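Local coordinates for uncharacterized protein (Chaetomium thermophilum, PDB 3LPZ), which probably acts in the Get pathway of tail-anchored protein biogenesis, as a Get4 alpha-solenoid that binds Get5, at residues A133-V147 with A155-V169. Numbering follows the deposited sequence.
Sequences AGDPELHHVVGTLYV and AEKHLVLGTKESPEV
His139 and His158 meet rim to rim where helix 136-147 packs almost antiparallel on helix 155-159, a helical hairpin of the alpha-solenoid and a worked example of how a glycine lets two helices close up. The axes approach to 7.8 Å at an angle of 157°, and the tight part lies at Gly143: Leu159 enters as a knob among His140, Gly143, Thr144 and Val147, its CG 4.0 Å from Gly143 CA, where a beta carbon would clash. Beside it the methyl of Ala155 wedges between Gly143 O, Tyr146 CB and Val147 CG2.

The second knob, His158, shares a hydrogen bond with His139, ND1 to ND1 at 2.8 Å, each nitrogen near the plane of the other ring. Val142 CG1 sits over the centre of the His158 ring, 3.6 Å from its centroid. His139 has CG anti to its carbonyl carbon (chi1 -81°), which puts the ring's ND1 edge against His158; its NE2 donates to Ala133 O at 2.9 Å, while Leu161 CB covers one face. An alanine in place of His139 would probably leave His158 ND1 without this mate, Leu161 without its ring, and the loop at Ala133 freer to move.

Further along, His140 ND1 bonds Ser166 OG at 2.8 Å, tying helix 136-147 to the segment that leads into helix 166-179, where Thr163 and Ser166 form a capping box.

The looser margin is wet: one water bridges Tyr146 OH and His158 NE2, another Gly134 O and Leu161 O, and exposed Ala133 only brushes Leu161. With ND1 of both histidines sharing one bond, one ring must supply the proton and the other a lone pair, so both ND1 atoms are unlikely to carry a proton at once.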
# COMPACT_ATOMS: atom_id res chain seq x y z
N ALA A 133 7.43 8.36 -2.46
CA ALA A 133 6.57 7.56 -1.54
C ALA A 133 7.15 6.15 -1.30
O ALA A 133 6.62 5.39 -0.48
CB ALA A 133 5.13 7.48 -2.08
N GLY A 134 8.22 5.82 -2.02
CA GLY A 134 9.02 4.59 -1.75
C GLY A 134 8.95 3.64 -2.93
O GLY A 134 8.09 3.79 -3.78
N ASP A 135 9.86 2.68 -2.99
CA ASP A 135 10.00 1.85 -4.19
C ASP A 135 8.74 1.02 -4.43
O ASP A 135 8.29 0.34 -3.54
CB ASP A 135 11.23 0.96 -4.09
CG ASP A 135 11.41 0.08 -5.31
OD1 ASP A 135 11.71 0.62 -6.41
OD2 ASP A 135 11.26 -1.17 -5.16
N PRO A 136 8.14 1.13 -5.64
CA PRO A 136 6.91 0.37 -5.84
C PRO A 136 7.02 -1.16 -5.64
O PRO A 136 6.09 -1.76 -5.06
CB PRO A 136 6.56 0.67 -7.30
CG PRO A 136 7.02 2.14 -7.46
CD PRO A 136 8.36 2.12 -6.72
N GLU A 137 8.09 -1.77 -6.15
CA GLU A 137 8.23 -3.25 -6.05
C GLU A 137 8.41 -3.66 -4.59
O GLU A 137 7.86 -4.66 -4.15
CB GLU A 137 9.40 -3.77 -6.92
CG GLU A 137 9.54 -5.28 -6.93
CD GLU A 137 10.61 -5.77 -7.93
OE1 GLU A 137 11.03 -5.02 -8.85
OE2 GLU A 137 11.06 -6.91 -7.75
N LEU A 138 9.15 -2.86 -3.81
CA LEU A 138 9.25 -3.16 -2.37
C LEU A 138 7.88 -3.06 -1.69
O LEU A 138 7.50 -3.96 -0.91
CB LEU A 138 10.27 -2.26 -1.67
CG LEU A 138 11.75 -2.46 -2.04
CD1 LEU A 138 12.58 -1.46 -1.22
CD2 LEU A 138 12.24 -3.90 -1.74
N HIS A 139 7.11 -2.00 -2.01
CA HIS A 139 5.74 -1.88 -1.49
C HIS A 139 4.88 -3.08 -1.91
O HIS A 139 4.10 -3.61 -1.10
CB HIS A 139 5.04 -0.59 -1.96
CG HIS A 139 5.42 0.63 -1.17
ND1 HIS A 139 5.26 0.71 0.20
CD2 HIS A 139 5.95 1.82 -1.56
CE1 HIS A 139 5.66 1.90 0.63
NE2 HIS A 139 6.08 2.59 -0.42
N HIS A 140 4.98 -3.48 -3.17
CA HIS A 140 4.25 -4.64 -3.64
C HIS A 140 4.54 -5.92 -2.81
O HIS A 140 3.63 -6.59 -2.34
CB HIS A 140 4.51 -4.93 -5.11
CG HIS A 140 3.82 -6.17 -5.58
ND1 HIS A 140 2.46 -6.21 -5.82
CD2 HIS A 140 4.28 -7.43 -5.80
CE1 HIS A 140 2.12 -7.45 -6.18
NE2 HIS A 140 3.21 -8.20 -6.19
N VAL A 141 5.81 -6.27 -2.71
CA VAL A 141 6.20 -7.46 -1.97
C VAL A 141 5.81 -7.40 -0.47
O VAL A 141 5.26 -8.37 0.04
CB VAL A 141 7.69 -7.80 -2.18
CG1 VAL A 141 8.06 -9.05 -1.33
CG2 VAL A 141 7.94 -8.05 -3.70
N VAL A 142 6.05 -6.29 0.21
CA VAL A 142 5.66 -6.14 1.61
C VAL A 142 4.14 -6.29 1.69
O VAL A 142 3.60 -6.99 2.56
CB VAL A 142 6.10 -4.76 2.17
CG1 VAL A 142 5.45 -4.46 3.54
CG2 VAL A 142 7.64 -4.69 2.27
N GLY A 143 3.44 -5.65 0.76
CA GLY A 143 1.99 -5.72 0.72
C GLY A 143 1.50 -7.15 0.54
O GLY A 143 0.56 -7.57 1.25
N THR A 144 2.13 -7.91 -0.35
CA THR A 144 1.72 -9.32 -0.55
C THR A 144 2.01 -10.21 0.68
O THR A 144 1.22 -11.10 1.02
CB THR A 144 2.30 -9.99 -1.80
OG1 THR A 144 3.72 -10.19 -1.61
CG2 THR A 144 2.05 -9.10 -3.02
N LEU A 145 3.12 -9.94 1.34
CA LEU A 145 3.44 -10.63 2.58
C LEU A 145 2.38 -10.36 3.65
O LEU A 145 1.91 -11.29 4.31
CB LEU A 145 4.84 -10.23 3.08
CG LEU A 145 6.05 -11.16 2.87
CD1 LEU A 145 5.95 -12.18 1.72
CD2 LEU A 145 7.34 -10.33 2.78
N TYR A 146 2.00 -9.10 3.82
CA TYR A 146 0.93 -8.75 4.77
C TYR A 146 -0.41 -9.44 4.45
O TYR A 146 -1.07 -9.96 5.36
CB TYR A 146 0.74 -7.23 4.93
CG TYR A 146 1.88 -6.50 5.62
CD1 TYR A 146 2.83 -7.18 6.40
CD2 TYR A 146 2.00 -5.11 5.52
CE1 TYR A 146 3.89 -6.48 7.04
CE2 TYR A 146 3.05 -4.42 6.15
CZ TYR A 146 3.98 -5.10 6.90
OH TYR A 146 5.00 -4.40 7.51
N VAL A 147 -0.79 -9.46 3.17
CA VAL A 147 -1.93 -10.28 2.73
C VAL A 147 -1.84 -11.76 3.16
O VAL A 147 -2.80 -12.27 3.75
CB VAL A 147 -2.19 -10.19 1.21
CG1 VAL A 147 -3.31 -11.22 0.76
CG2 VAL A 147 -2.54 -8.76 0.81
N ALA A 155 -1.58 -4.24 4.72
CA ALA A 155 -1.35 -4.51 3.30
C ALA A 155 -1.87 -3.36 2.42
O ALA A 155 -1.21 -3.00 1.46
CB ALA A 155 -2.00 -5.84 2.87
N GLU A 156 -3.04 -2.80 2.76
CA GLU A 156 -3.66 -1.75 1.92
C GLU A 156 -2.73 -0.56 1.73
O GLU A 156 -2.60 -0.05 0.61
CB GLU A 156 -4.98 -1.25 2.50
CG GLU A 156 -6.10 -2.28 2.51
CD GLU A 156 -7.33 -1.78 3.30
OE1 GLU A 156 -7.18 -1.06 4.33
OE2 GLU A 156 -8.44 -2.10 2.89
N LYS A 157 -2.08 -0.13 2.81
CA LYS A 157 -1.18 1.02 2.75
C LYS A 157 0.01 0.82 1.80
O LYS A 157 0.43 1.79 1.16
CB LYS A 157 -0.69 1.43 4.15
CG LYS A 157 -1.84 1.94 5.04
CD LYS A 157 -1.41 1.99 6.51
CE LYS A 157 -2.58 2.43 7.41
NZ LYS A 157 -2.07 2.79 8.75
N HIS A 158 0.54 -0.40 1.69
CA HIS A 158 1.62 -0.67 0.74
C HIS A 158 1.13 -0.93 -0.68
O HIS A 158 1.70 -0.38 -1.64
CB HIS A 158 2.46 -1.84 1.23
CG HIS A 158 3.25 -1.51 2.45
ND1 HIS A 158 4.43 -0.79 2.40
CD2 HIS A 158 3.02 -1.77 3.76
CE1 HIS A 158 4.90 -0.65 3.62
NE2 HIS A 158 4.07 -1.23 4.47
N LEU A 159 0.05 -1.70 -0.82
CA LEU A 159 -0.43 -2.07 -2.17
C LEU A 159 -0.88 -0.87 -3.00
O LEU A 159 -0.74 -0.90 -4.22
CB LEU A 159 -1.52 -3.14 -2.11
CG LEU A 159 -0.97 -4.52 -1.67
CD1 LEU A 159 -2.10 -5.44 -1.24
CD2 LEU A 159 -0.06 -5.20 -2.78
N VAL A 160 -1.42 0.17 -2.36
CA VAL A 160 -1.85 1.37 -3.10
C VAL A 160 -0.66 2.13 -3.70
O VAL A 160 -0.83 2.93 -4.66
CB VAL A 160 -2.76 2.32 -2.25
CG1 VAL A 160 -4.06 1.61 -1.91
CG2 VAL A 160 -2.05 2.90 -0.99
N LEU A 161 0.52 1.87 -3.16
CA LEU A 161 1.79 2.42 -3.62
C LEU A 161 2.64 1.43 -4.43
O LEU A 161 3.83 1.68 -4.64
CB LEU A 161 2.60 2.93 -2.41
CG LEU A 161 1.91 4.05 -1.60
CD1 LEU A 161 2.74 4.40 -0.35
CD2 LEU A 161 1.66 5.31 -2.49
N GLY A 162 2.03 0.34 -4.91
CA GLY A 162 2.78 -0.77 -5.50
C GLY A 162 2.95 -0.66 -7.02
O GLY A 162 2.98 0.46 -7.61
N THR A 163 3.11 -1.82 -7.65
CA THR A 163 3.42 -1.92 -9.06
C THR A 163 2.14 -2.22 -9.81
O THR A 163 1.05 -2.30 -9.20
CB THR A 163 4.38 -3.11 -9.31
OG1 THR A 163 3.73 -4.32 -8.88
CG2 THR A 163 5.72 -2.95 -8.53
N LYS A 164 2.26 -2.46 -11.12
CA LYS A 164 1.13 -2.90 -11.92
C LYS A 164 0.53 -4.23 -11.43
O LYS A 164 -0.61 -4.52 -11.77
CB LYS A 164 1.48 -2.97 -13.42
CG LYS A 164 2.32 -4.16 -13.81
CD LYS A 164 2.37 -4.27 -15.38
CE LYS A 164 3.74 -4.74 -15.88
NZ LYS A 164 4.21 -5.98 -15.14
N GLU A 165 1.26 -5.01 -10.64
CA GLU A 165 0.71 -6.27 -10.11
C GLU A 165 -0.08 -6.05 -8.82
O GLU A 165 -0.78 -6.98 -8.34
CB GLU A 165 1.80 -7.26 -9.77
CG GLU A 165 2.99 -7.25 -10.66
CD GLU A 165 2.96 -8.37 -11.61
OE1 GLU A 165 2.15 -8.29 -12.57
OE2 GLU A 165 3.74 -9.33 -11.40
N SER A 166 0.07 -4.88 -8.22
CA SER A 166 -0.54 -4.64 -6.90
C SER A 166 -2.08 -4.55 -6.89
O SER A 166 -2.69 -5.06 -5.98
CB SER A 166 0.08 -3.44 -6.17
OG SER A 166 1.47 -3.60 -6.04
N PRO A 167 -2.70 -3.91 -7.91
CA PRO A 167 -4.17 -3.76 -7.84
C PRO A 167 -4.95 -5.07 -7.80
O PRO A 167 -5.98 -5.16 -7.10
CB PRO A 167 -4.52 -2.94 -9.10
CG PRO A 167 -3.24 -2.14 -9.40
CD PRO A 167 -2.12 -3.09 -9.01
N GLU A 168 -4.45 -6.09 -8.51
CA GLU A 168 -5.12 -7.38 -8.48
C GLU A 168 -4.96 -8.02 -7.10
O GLU A 168 -5.92 -8.58 -6.57
CB GLU A 168 -4.65 -8.33 -9.58
CG GLU A 168 -5.09 -9.77 -9.34
CD GLU A 168 -4.93 -10.65 -10.56
OE1 GLU A 168 -4.36 -10.20 -11.58
OE2 GLU A 168 -5.39 -11.80 -10.48
N VAL A 169 -3.77 -7.90 -6.50
CA VAL A 169 -3.57 -8.45 -5.15
C VAL A 169 -4.53 -7.75 -4.15
O VAL A 169 -5.19 -8.39 -3.32
CB VAL A 169 -2.09 -8.33 -4.69
CG1 VAL A 169 -1.94 -8.72 -3.22
CG2 VAL A 169 -1.16 -9.18 -5.58
O HOH W 1 5.39 4.30 -4.56
O HOH W 2 4.69 -1.50 7.13